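Local coordinates for protein endolysin (Clostridium phage phictp1, PDB 5A6S) that probably binds the clostridial cell wall through this truncated domain, as expected of the targeting part of a phage endolysin, at residues G62-R65 with Y66-M69. The protein carries 1 engineered substitution. Residues are numbered along the deposited sequence; the frame is centred on the assembly and turned at random.
Sequences GSTR and YTTM
Thr-64 and Thr-67 close the start of helix 65-77 with a capping box, a textbook answer to the amide N-H groups that a first helical turn leaves without carbonyl partners. Thr-64, the N-cap, reaches forward with OG1 to the opening turn: it accepts a fairly straight bond from Thr-67 N (3.1 Å) and a weak, strongly bent one from Tyr-66 N. The return bond is straighter, Thr-64 N pointing at Thr-67 OG1 at 3.0 Å with an N-H...O angle of 170°. Both hydroxyls sit between their own backbone N and carbonyl carbon, the rotation that lets each reach the other residue's amide.

The next residue, Thr-68, ties the incoming loop to the helix. Its OG1 receives Gly-62 N at 2.9 Å in a nearly linear bond. Ordinary helical bonds follow, Thr-68 N to Thr-64 O (3.0 Å) and Met-69 N to Arg-65 O (3.1 Å).

The apolar part is a CH-pi contact between neighbours. Arg-65 and Tyr-66 run side by side, and Arg-65 CG lies 3.7 Å from the centroid of the Tyr-66 ring, only 3° off its normal. Beyond this methylene the arginine chain bends at chi3, and its NH1 forms a salt bridge with Asp-21 of the second subunit, whose Tyr-18 packs against Arg-65 and Met-69.

The chemistry therefore joins two tasks: the Thr-64 hydroxyl accepts from Thr-67 N and, weakly, Tyr-66 N, while those of Thr-67 and Thr-68 hold Thr-64 N and Gly-62 N of the loop after strand 58-60; and the aliphatic stem of Arg-65 rests on an aromatic face as its charge serves the subunit interface.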
loop_
_atom_site.group_PDB
_atom_site.type_symbol
_atom_site.label_atom_id
_atom_site.label_comp_id
_atom_site.label_asym_id
_atom_site.label_seq_id
_atom_site.Cartn_x
_atom_site.Cartn_y
_atom_site.Cartn_z
ATOM N N GLY B 62 14.793 -4.711 -0.325
ATOM C CA GLY B 62 15.441 -5.327 0.822
ATOM C C GLY B 62 15.047 -6.811 0.862
ATOM O O GLY B 62 14.249 -7.304 0.062
ATOM N N SER B 63 15.489 -7.470 1.924
ATOM C CA SER B 63 15.253 -8.913 2.018
ATOM C C SER B 63 13.895 -9.269 2.615
ATOM O O SER B 63 13.489 -10.443 2.511
ATOM C CB SER B 63 16.375 -9.574 2.816
ATOM O OG SER B 63 16.217 -9.213 4.134
ATOM N N THR B 64 13.153 -8.298 3.183
ATOM C CA THR B 64 11.730 -8.542 3.548
ATOM C C THR B 64 10.862 -7.358 3.084
ATOM O O THR B 64 11.384 -6.337 2.661
ATOM C CB THR B 64 11.496 -8.588 5.068
ATOM O OG1 THR B 64 11.644 -7.269 5.616
ATOM C CG2 THR B 64 12.499 -9.477 5.763
ATOM N N ARG B 65 9.547 -7.527 3.146
ATOM C CA ARG B 65 8.646 -6.477 2.660
ATOM C C ARG B 65 8.905 -5.206 3.447
ATOM O O ARG B 65 8.730 -4.090 2.892
ATOM C CB ARG B 65 7.199 -6.942 2.752
ATOM C CG ARG B 65 6.694 -7.149 4.198
ATOM C CD ARG B 65 5.382 -7.845 4.225
ATOM N NE ARG B 65 5.551 -9.163 3.566
ATOM C CZ ARG B 65 4.593 -9.843 2.972
ATOM N NH1 ARG B 65 3.328 -9.411 2.934
ATOM N NH2 ARG B 65 4.891 -11.008 2.372
ATOM N N TYR B 66 9.282 -5.370 4.718
ATOM C CA TYR B 66 9.518 -4.299 5.630
ATOM C C TYR B 66 10.789 -3.537 5.326
ATOM O O TYR B 66 10.807 -2.281 5.366
ATOM C CB TYR B 66 9.525 -4.744 7.088
ATOM C CG TYR B 66 8.291 -5.576 7.457
ATOM C CD1 TYR B 66 7.001 -5.018 7.545
ATOM C CD2 TYR B 66 8.391 -6.921 7.694
ATOM C CE1 TYR B 66 5.873 -5.788 7.859
ATOM C CE2 TYR B 66 7.285 -7.673 7.992
ATOM C CZ TYR B 66 6.039 -7.098 8.096
ATOM O OH TYR B 66 5.010 -7.888 8.439
ATOM N N THR B 67 11.863 -4.252 4.983
ATOM C CA THR B 67 13.112 -3.546 4.681
ATOM C C THR B 67 13.004 -2.928 3.264
ATOM O O THR B 67 13.656 -1.947 3.013
ATOM C CB THR B 67 14.368 -4.469 4.837
ATOM O OG1 THR B 67 14.205 -5.620 4.015
ATOM C CG2 THR B 67 14.578 -4.924 6.220
ATOM N N THR B 68 12.224 -3.498 2.355
ATOM C CA THR B 68 11.965 -2.875 1.062
ATOM C C THR B 68 11.298 -1.533 1.310
ATOM O O THR B 68 11.703 -0.524 0.771
ATOM C CB THR B 68 11.124 -3.775 0.191
ATOM O OG1 THR B 68 11.936 -4.915 -0.255
ATOM C CG2 THR B 68 10.618 -3.042 -0.974
ATOM N N MET B 69 10.331 -1.515 2.219
ATOM C CA MET B 69 9.646 -0.242 2.506
ATOM C C MET B 69 10.601 0.739 3.115
ATOM O O MET B 69 10.544 1.944 2.772
ATOM C CB MET B 69 8.433 -0.460 3.394
ATOM C CG MET B 69 7.589 0.847 3.579
ATOM S SD MET B 69 6.686 1.351 2.138
ATOM C CE MET B 69 7.648 2.798 1.705
#